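'Carboxyl esterase 2 (PDB 5MIF) probably hydrolyses carboxylic esters, as an archaeal-like carboxylesterase of the alpha/beta hydrolase fold from the black truffle, a mycorrhizal fungus. Local coordinates at residues L80-G85 with V167-E172; A113-G118 with E194-V199; K126-L131 with G187-G192; S198-S203 with T208-F213. All blocks are in the same frame, centred on the assembly; numbering follows the deposited sequence.

Interaction 1: L80-G85 with V167-E172; sequences LSLPVG and VQWLLE
L82 lays its CD2 methyl on the indole of W169, a compact example of how an edge strand and a surface helix are joined largely round one indole. The methyl stands 3.6 Å from the centroid of the six-membered ring of W169, only 12° off the ring normal, which makes a true CH-pi contact over the face. The other branch, L82 CD1, lies 4.0 Å from W169 CD2, so both methyls of the leucine are used. The indole reaches across because its CG is anti to the backbone N (chi1 -173°), which carries the ring away from the helix axis toward the strand. In the alpha/beta hydrolase fold helices pack on the central sheet, and here helix 158-173 meets the outermost strand 75-82. Two further side chains, crossing that of W169 at about a right angle, meet the ring obliquely: L80 CD1 comes within 4.1 Å of W169 CZ3, and V84 CG1 within 4.1 Å of W169 CD1. Were W169 replaced by an alanine, the L82 methyls would probably lose their aromatic surface and a gap would be likely to open between strand and helix. H173 and L177 also touch the indole, while L82 packs on F144 and A166, and V84 on A165.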
# COMPACT_ATOMS: atom_id res chain seq x y z
N LEU A 80 -6.42 3.90 32.51
CA LEU A 80 -5.29 4.44 33.26
C LEU A 80 -5.35 5.96 33.42
O LEU A 80 -5.50 6.70 32.45
CB LEU A 80 -3.98 4.03 32.57
CG LEU A 80 -3.75 2.51 32.48
CD1 LEU A 80 -2.58 2.18 31.57
CD2 LEU A 80 -3.53 1.91 33.89
N SER A 81 -5.22 6.41 34.67
CA SER A 81 -5.07 7.83 34.95
C SER A 81 -3.62 8.05 35.33
O SER A 81 -3.25 7.85 36.49
CB SER A 81 -6.00 8.25 36.09
OG SER A 81 -7.34 8.15 35.67
N LEU A 82 -2.80 8.51 34.39
CA LEU A 82 -1.37 8.60 34.66
C LEU A 82 -1.07 9.96 35.28
O LEU A 82 -1.36 11.00 34.68
CB LEU A 82 -0.57 8.39 33.37
CG LEU A 82 -0.96 7.18 32.52
CD1 LEU A 82 -0.08 7.07 31.29
CD2 LEU A 82 -0.88 5.90 33.35
N PRO A 83 -0.49 9.96 36.50
CA PRO A 83 -0.19 11.21 37.21
C PRO A 83 1.08 11.84 36.67
O PRO A 83 2.05 12.00 37.41
CB PRO A 83 -0.00 10.75 38.65
CG PRO A 83 0.53 9.35 38.52
CD PRO A 83 -0.12 8.77 37.28
N VAL A 84 1.08 12.16 35.38
CA VAL A 84 2.29 12.63 34.70
C VAL A 84 1.95 13.75 33.72
O VAL A 84 0.77 14.01 33.46
CB VAL A 84 3.01 11.48 33.93
CG1 VAL A 84 3.35 10.33 34.87
CG2 VAL A 84 2.15 10.98 32.77
N GLY A 85 2.97 14.40 33.17
CA GLY A 85 2.72 15.38 32.14
C GLY A 85 2.38 16.77 32.63
O GLY A 85 2.32 17.00 33.84
N VAL A 167 4.06 8.03 27.09
CA VAL A 167 4.99 7.03 26.56
C VAL A 167 6.09 6.73 27.57
O VAL A 167 6.44 5.56 27.78
CB VAL A 167 5.59 7.48 25.21
CG1 VAL A 167 6.75 6.57 24.80
CG2 VAL A 167 4.50 7.48 24.15
N GLN A 168 6.62 7.77 28.23
CA GLN A 168 7.68 7.56 29.22
C GLN A 168 7.18 6.68 30.36
O GLN A 168 7.92 5.84 30.89
CB GLN A 168 8.20 8.89 29.77
CG GLN A 168 8.75 9.86 28.72
CD GLN A 168 9.59 9.19 27.64
OE1 GLN A 168 10.65 8.63 27.93
NE2 GLN A 168 9.12 9.25 26.40
N TRP A 169 5.93 6.88 30.75
CA TRP A 169 5.29 6.04 31.76
C TRP A 169 5.17 4.59 31.30
O TRP A 169 5.44 3.67 32.06
CB TRP A 169 3.90 6.59 32.11
CG TRP A 169 3.26 5.86 33.25
CD1 TRP A 169 3.28 6.22 34.57
CD2 TRP A 169 2.50 4.64 33.19
NE1 TRP A 169 2.60 5.31 35.33
CE2 TRP A 169 2.11 4.32 34.51
CE3 TRP A 169 2.12 3.78 32.15
CZ2 TRP A 169 1.35 3.19 34.82
CZ3 TRP A 169 1.36 2.65 32.46
CH2 TRP A 169 0.99 2.37 33.79
N LEU A 170 4.74 4.40 30.05
CA LEU A 170 4.60 3.07 29.48
C LEU A 170 5.95 2.37 29.47
O LEU A 170 6.04 1.18 29.77
CB LEU A 170 4.02 3.14 28.06
CG LEU A 170 3.79 1.83 27.30
CD1 LEU A 170 2.80 0.93 28.02
CD2 LEU A 170 3.33 2.08 25.87
N LEU A 171 7.00 3.11 29.14
CA LEU A 171 8.35 2.56 29.11
C LEU A 171 8.77 1.99 30.47
O LEU A 171 9.42 0.95 30.53
CB LEU A 171 9.35 3.61 28.64
CG LEU A 171 9.29 3.83 27.13
CD1 LEU A 171 10.13 5.02 26.70
CD2 LEU A 171 9.73 2.58 26.39
N GLU A 172 8.40 2.68 31.54
CA GLU A 172 8.79 2.28 32.88
C GLU A 172 7.89 1.21 33.50
O GLU A 172 8.34 0.39 34.29
CB GLU A 172 8.82 3.50 33.80
CG GLU A 172 9.18 3.17 35.24
CD GLU A 172 9.23 4.39 36.12
OE1 GLU A 172 9.33 4.22 37.36
OE2 GLU A 172 9.16 5.51 35.58

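Interaction 2: A113-G118 with E194-V199; sequences AYFHGG and ELSSSV
F115 supplies most of the apolar contact with helix 191-206, and it does so with two different parts of its side chain. Its CB rests against L195 CB at 4.0 Å, a meeting of side-chain roots close to both backbones. Farther out, F115 CD2 lies 3.6 Å from S196 CA and 3.7 Å from S196 CB, so the ring leans obliquely on the helix backbone as much as on a side chain. The small serine permits this approach, with the CA atoms of F115 and S196 just 6.2 Å apart. With CG beside its own backbone N (chi1 -44°), F115 sends the ring along the helix and past L195. V199, one turn beyond L195, also faces the strand but stands a little farther off.

The polar groups find their partners within their own segment or outside the contact. S196 OG is hydrogen-bonded to Q214 OE1, and E194 divides its carboxylate between W120 and N160. On the strand side, H116 turns away from the helix, and its ND1 donates a nearly straight bond (164°) of 2.6 Å to G117 O. That oxygen lies almost in the imidazole plane, so the bond should restrain rotation of the ring, which also stacks on Y148.

The arrangement is the strand-to-helix packing of an alpha/beta hydrolase core. Strand 109-115 runs parallel to its neighbour 184-189, and F115 is also touched by C163 and V167 of helix 158-173 and by V146 of strand 142-147.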
# COMPACT_ATOMS: atom_id res chain seq x y z
N ALA A 113 1.72 2.38 20.86
CA ALA A 113 1.26 3.65 21.41
C ALA A 113 0.55 4.38 20.28
O ALA A 113 1.16 4.69 19.26
CB ALA A 113 2.41 4.49 21.95
N TYR A 114 -0.76 4.62 20.44
CA TYR A 114 -1.51 5.23 19.36
C TYR A 114 -2.00 6.66 19.71
O TYR A 114 -2.57 6.88 20.78
CB TYR A 114 -2.71 4.35 18.94
CG TYR A 114 -3.22 4.82 17.59
CD1 TYR A 114 -2.64 4.36 16.41
CD2 TYR A 114 -4.22 5.79 17.49
CE1 TYR A 114 -3.05 4.81 15.18
CE2 TYR A 114 -4.64 6.25 16.26
CZ TYR A 114 -4.05 5.76 15.11
OH TYR A 114 -4.46 6.21 13.88
N PHE A 115 -1.78 7.60 18.80
CA PHE A 115 -2.16 8.99 18.99
C PHE A 115 -3.22 9.36 17.96
O PHE A 115 -2.94 9.44 16.77
CB PHE A 115 -0.93 9.90 18.88
CG PHE A 115 0.25 9.37 19.61
CD1 PHE A 115 0.31 9.44 21.00
CD2 PHE A 115 1.29 8.74 18.93
CE1 PHE A 115 1.39 8.91 21.70
CE2 PHE A 115 2.37 8.20 19.62
CZ PHE A 115 2.42 8.30 21.00
N HIS A 116 -4.46 9.54 18.42
CA HIS A 116 -5.60 9.66 17.51
C HIS A 116 -5.68 11.03 16.86
O HIS A 116 -5.10 12.00 17.37
CB HIS A 116 -6.90 9.36 18.25
CG HIS A 116 -7.36 10.46 19.16
ND1 HIS A 116 -8.01 11.59 18.71
CD2 HIS A 116 -7.27 10.59 20.51
CE1 HIS A 116 -8.31 12.36 19.74
NE2 HIS A 116 -7.86 11.78 20.84
N GLY A 117 -6.39 11.11 15.74
CA GLY A 117 -6.60 12.37 15.05
C GLY A 117 -7.95 12.96 15.43
O GLY A 117 -8.58 12.50 16.38
N GLY A 118 -8.40 13.95 14.65
CA GLY A 118 -9.57 14.74 14.98
C GLY A 118 -9.23 16.21 15.12
O GLY A 118 -9.91 16.96 15.82
N GLU A 194 0.83 14.23 13.46
CA GLU A 194 1.66 15.32 14.00
C GLU A 194 2.16 14.94 15.38
O GLU A 194 3.34 15.10 15.69
CB GLU A 194 0.87 16.64 14.04
CG GLU A 194 1.69 17.86 14.50
CD GLU A 194 1.58 18.13 16.00
OE1 GLU A 194 0.74 17.48 16.65
OE2 GLU A 194 2.31 19.00 16.53
N LEU A 195 1.26 14.40 16.21
CA LEU A 195 1.65 14.02 17.57
C LEU A 195 2.67 12.88 17.60
O LEU A 195 3.62 12.88 18.40
CB LEU A 195 0.40 13.63 18.38
CG LEU A 195 -0.54 14.82 18.68
CD1 LEU A 195 -1.89 14.35 19.24
CD2 LEU A 195 0.13 15.80 19.62
N SER A 196 2.47 11.88 16.74
CA SER A 196 3.37 10.73 16.70
C SER A 196 4.78 11.17 16.35
O SER A 196 5.74 10.87 17.06
CB SER A 196 2.86 9.68 15.70
OG SER A 196 3.62 8.47 15.78
N SER A 197 4.90 11.93 15.27
CA SER A 197 6.21 12.38 14.82
C SER A 197 6.80 13.41 15.80
O SER A 197 8.02 13.50 15.93
CB SER A 197 6.13 12.98 13.41
OG SER A 197 5.18 14.02 13.40
N SER A 198 5.93 14.16 16.48
CA SER A 198 6.39 15.09 17.51
C SER A 198 7.03 14.37 18.69
O SER A 198 8.10 14.76 19.16
CB SER A 198 5.25 15.97 18.01
OG SER A 198 5.71 16.90 18.97
N VAL A 199 6.37 13.31 19.15
CA VAL A 199 6.87 12.51 20.26
C VAL A 199 8.17 11.78 19.88
O VAL A 199 9.09 11.64 20.71
CB VAL A 199 5.79 11.50 20.73
CG1 VAL A 199 6.38 10.51 21.73
CG2 VAL A 199 4.61 12.26 21.37

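Interaction 3: K126-L131 with G187-G192; sequences KSYRGL and GGDSAG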
# COMPACT_ATOMS: atom_id res chain seq x y z
N LYS A 126 -13.90 6.28 21.71
CA LYS A 126 -15.16 5.88 21.09
C LYS A 126 -15.13 5.98 19.58
O LYS A 126 -15.47 5.03 18.87
CB LYS A 126 -16.34 6.71 21.63
CG LYS A 126 -16.66 6.53 23.12
CD LYS A 126 -17.85 7.45 23.51
CE LYS A 126 -18.72 6.86 24.61
NZ LYS A 126 -18.40 7.36 25.97
N SER A 127 -14.73 7.14 19.08
CA SER A 127 -14.72 7.39 17.65
C SER A 127 -13.65 6.57 16.94
O SER A 127 -13.71 6.40 15.73
CB SER A 127 -14.53 8.87 17.37
OG SER A 127 -13.43 9.39 18.09
N TYR A 128 -12.67 6.10 17.70
CA TYR A 128 -11.57 5.33 17.13
C TYR A 128 -11.68 3.84 17.43
O TYR A 128 -10.72 3.10 17.20
CB TYR A 128 -10.23 5.90 17.62
CG TYR A 128 -9.78 7.04 16.74
CD1 TYR A 128 -10.35 8.31 16.88
CD2 TYR A 128 -8.83 6.84 15.74
CE1 TYR A 128 -9.97 9.35 16.06
CE2 TYR A 128 -8.43 7.89 14.92
CZ TYR A 128 -9.01 9.15 15.08
OH TYR A 128 -8.64 10.19 14.26
N ARG A 129 -12.83 3.40 17.93
CA ARG A 129 -13.01 2.00 18.29
C ARG A 129 -12.81 1.08 17.08
O ARG A 129 -12.25 0.00 17.21
CB ARG A 129 -14.39 1.74 18.91
CG ARG A 129 -14.63 0.26 19.25
CD ARG A 129 -15.91 0.03 20.03
NE ARG A 129 -17.09 0.42 19.26
CZ ARG A 129 -18.35 0.28 19.69
NH1 ARG A 129 -18.58 -0.27 20.88
NH2 ARG A 129 -19.37 0.67 18.93
N GLY A 130 -13.29 1.50 15.91
CA GLY A 130 -13.17 0.71 14.69
C GLY A 130 -11.72 0.50 14.27
O GLY A 130 -11.32 -0.60 13.91
N LEU A 131 -10.94 1.57 14.28
CA LEU A 131 -9.54 1.49 13.92
C LEU A 131 -8.75 0.69 14.96
O LEU A 131 -7.91 -0.13 14.61
CB LEU A 131 -8.94 2.89 13.75
CG LEU A 131 -7.44 2.89 13.40
CD1 LEU A 131 -7.14 1.95 12.21
CD2 LEU A 131 -6.95 4.30 13.13
N GLY A 187 1.75 4.82 16.31
CA GLY A 187 0.83 5.06 15.22
C GLY A 187 0.10 6.38 15.46
O GLY A 187 -0.13 6.77 16.61
N GLY A 188 -0.26 7.07 14.39
CA GLY A 188 -1.05 8.28 14.51
C GLY A 188 -1.60 8.70 13.16
O GLY A 188 -0.94 8.53 12.14
N ASP A 189 -2.81 9.26 13.17
CA ASP A 189 -3.49 9.68 11.95
C ASP A 189 -3.77 11.18 12.00
O ASP A 189 -4.20 11.71 13.03
CB ASP A 189 -4.79 8.91 11.74
CG ASP A 189 -5.82 9.21 12.82
OD1 ASP A 189 -5.60 8.80 13.98
OD2 ASP A 189 -6.85 9.85 12.50
N SER A 190 -3.50 11.86 10.89
CA SER A 190 -3.82 13.28 10.74
C SER A 190 -3.13 14.12 11.83
O SER A 190 -1.90 14.17 11.90
CB SER A 190 -5.34 13.47 10.76
OG SER A 190 -5.71 14.70 10.16
N ALA A 191 -3.92 14.76 12.69
CA ALA A 191 -3.37 15.48 13.84
C ALA A 191 -2.56 14.53 14.74
O ALA A 191 -1.56 14.92 15.33
CB ALA A 191 -4.49 16.15 14.64
N GLY A 192 -3.01 13.28 14.84
CA GLY A 192 -2.29 12.28 15.60
C GLY A 192 -0.97 11.92 14.94
O GLY A 192 -0.04 11.44 15.59
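Y128 and D189 carry this contact, a buried phenol meeting a buried carboxylate from opposite directions. The hydroxyl of Y128 donates to D189 OD2 over 2.5 Å, a short bond that uses the syn lone pair of the acceptor, on the side of the other oxygen. OD2 lies in the ring plane at the edge of Y128, whereas the carboxylate as a whole is turned 47° from that plane. The second oxygen, D189 OD1, lies 3.1 Å from Y128 CE2, oblique to the ring.

The carboxylate is aimed by its first torsion: D189 CG sits between the backbone N and the carbonyl carbon, which directs the group off the strand end toward the tyrosine. D189 is the residue just before S190 in a G-D-S-A-G sequence, and the segment has the form of a nucleophile elbow, the sharp strand-to-helix turn of alpha/beta hydrolases. S190 has the strained backbone angles expected there (phi 58°, psi -116°), and its OG is hydrogen-bonded to H317 NE2, consistent with a Ser-His-Asp triad completed by D287. Close quarters in the elbow leave little room for side chains at the flanking glycines: a CB on G188 would clash with G192 O, and one on G192 would be crowded by D189 O.

Around the pair, D189 OD1 receives a hydrogen bond from Y114 OH, giving each carboxylate oxygen a tyrosine donor. Y128, at the N-cap position of helix 129-139, also meets the ring of H116.

Interaction 4: S198-S203 with T208-F213; sequences SVSLLS and TPLPKF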
# COMPACT_ATOMS: atom_id res chain seq x y z
N SER A 198 5.93 14.16 16.48
CA SER A 198 6.39 15.09 17.51
C SER A 198 7.03 14.37 18.69
O SER A 198 8.10 14.76 19.16
CB SER A 198 5.25 15.97 18.01
OG SER A 198 5.71 16.90 18.97
N VAL A 199 6.37 13.31 19.15
CA VAL A 199 6.87 12.51 20.26
C VAL A 199 8.17 11.78 19.88
O VAL A 199 9.09 11.64 20.71
CB VAL A 199 5.79 11.50 20.73
CG1 VAL A 199 6.38 10.51 21.73
CG2 VAL A 199 4.61 12.26 21.37
N SER A 200 8.24 11.31 18.64
CA SER A 200 9.49 10.75 18.13
C SER A 200 10.62 11.79 18.23
O SER A 200 11.69 11.50 18.75
CB SER A 200 9.33 10.27 16.67
OG SER A 200 8.55 9.08 16.58
N LEU A 201 10.36 13.00 17.75
CA LEU A 201 11.34 14.07 17.76
C LEU A 201 11.76 14.44 19.19
O LEU A 201 12.94 14.64 19.46
CB LEU A 201 10.80 15.29 17.01
CG LEU A 201 11.69 16.54 16.97
CD1 LEU A 201 13.00 16.23 16.29
CD2 LEU A 201 10.96 17.67 16.26
N LEU A 202 10.79 14.51 20.10
CA LEU A 202 11.08 14.81 21.49
C LEU A 202 11.93 13.69 22.11
O LEU A 202 12.79 13.95 22.96
CB LEU A 202 9.77 15.03 22.28
CG LEU A 202 8.94 16.30 22.01
CD1 LEU A 202 7.55 16.25 22.66
CD2 LEU A 202 9.69 17.57 22.44
N SER A 203 11.68 12.45 21.72
CA SER A 203 12.50 11.34 22.22
C SER A 203 13.96 11.49 21.77
O SER A 203 14.89 11.21 22.52
CB SER A 203 11.95 10.00 21.74
OG SER A 203 10.59 9.87 22.11
N THR A 208 15.52 9.59 24.92
CA THR A 208 14.70 8.54 25.51
C THR A 208 14.28 7.57 24.40
O THR A 208 14.27 7.95 23.23
CB THR A 208 13.46 9.11 26.22
OG1 THR A 208 12.72 9.95 25.33
CG2 THR A 208 13.88 9.91 27.47
N PRO A 209 13.93 6.32 24.75
CA PRO A 209 13.70 5.28 23.73
C PRO A 209 12.64 5.61 22.66
O PRO A 209 11.54 6.10 22.95
CB PRO A 209 13.26 4.07 24.57
CG PRO A 209 13.95 4.27 25.87
CD PRO A 209 13.93 5.75 26.11
N LEU A 210 13.04 5.34 21.42
CA LEU A 210 12.19 5.43 20.24
C LEU A 210 11.47 4.12 20.00
O LEU A 210 11.93 3.08 20.44
CB LEU A 210 13.03 5.76 19.00
CG LEU A 210 13.51 7.20 18.81
CD1 LEU A 210 14.57 7.22 17.73
CD2 LEU A 210 12.33 8.12 18.47
N PRO A 211 10.34 4.15 19.29
CA PRO A 211 9.68 2.88 18.96
C PRO A 211 10.46 2.12 17.89
O PRO A 211 11.27 2.74 17.20
CB PRO A 211 8.32 3.33 18.43
CG PRO A 211 8.62 4.66 17.77
CD PRO A 211 9.64 5.31 18.69
N LYS A 212 10.22 0.82 17.74
CA LYS A 212 10.88 0.04 16.69
C LYS A 212 10.32 0.41 15.32
O LYS A 212 11.00 0.27 14.30
CB LYS A 212 10.69 -1.46 16.94
CG LYS A 212 11.86 -2.13 17.64
CD LYS A 212 11.61 -3.63 17.75
CE LYS A 212 12.53 -4.28 18.77
NZ LYS A 212 12.22 -5.73 18.87
N PHE A 213 9.09 0.88 15.31
CA PHE A 213 8.38 1.10 14.06
C PHE A 213 7.30 2.16 14.25
O PHE A 213 6.63 2.20 15.28
CB PHE A 213 7.79 -0.22 13.56
CG PHE A 213 7.18 -0.13 12.20
CD1 PHE A 213 7.95 0.19 11.10
CD2 PHE A 213 5.83 -0.41 12.02
CE1 PHE A 213 7.39 0.27 9.84
CE2 PHE A 213 5.25 -0.35 10.76
CZ PHE A 213 6.04 0.01 9.66
O HOH W 1 10.69 8.30 24.36
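The first torsions of S203 and T208 set the two side chains against each other: S203 holds OG beside its own backbone N (chi1 -55°), and T208 places OG1 between its backbone N and carbonyl carbon (chi1 54°), with T208 OG1 3.4 Å from S203 CA. Turned back along the helix, the S203 hydroxyl donates to V199 O at 2.7 Å. S203 N reaches the same carbonyl from the opposite face of its plane, so two donors grip one oxygen.

The main chains are joined directly as well: T208 N donates to S203 O over 3.0 Å at 156°, in the carbonyl plane and on a lone pair. A water completes the polar link. It donates to S203 OG at 2.7 Å and to P209 O at 2.7 Å, and shares a hydrogen bond with T208 OG1, which also pairs with Y164 OH. Beside these polar links, L210 CD2 packs 3.8 Å from S203 CB and 3.5 Å from S200 O. Without the hydroxyl of S203, as in an alanine here, the water would probably lose one of its acceptors and V199 O its second donor.

The contact lies in the second connection of a beta-alpha-beta crossover, in which the chain leaves helix 191-206 and enters strand 213-217, parallel to strand 184-189. Q168 of helix 158-173 touches T208, and F186 of strand 184-189 packs against both S200 and P211.

Overall arrangement
Chain order shows how a sheet and its helices are tied at several ranges. Interaction 1 opens first, on edge strand 75-82, and closes on helix 158-173. Before it closes, interaction 2 starts on strand 109-115 and interaction 3 on the turn into helix 129-139, so interaction 1 crosses both. Interaction 3 closes at the end of strand 184-189, within the longer loop that interaction 2 closes on helix 191-206. Interaction 4 shares S198 and V199 with interaction 2 and closes a short return toward strand 213-217. Packing of V167 on F115 joins interactions 1 and 2, while Q168 and L171 bring interaction 1 against interaction 4.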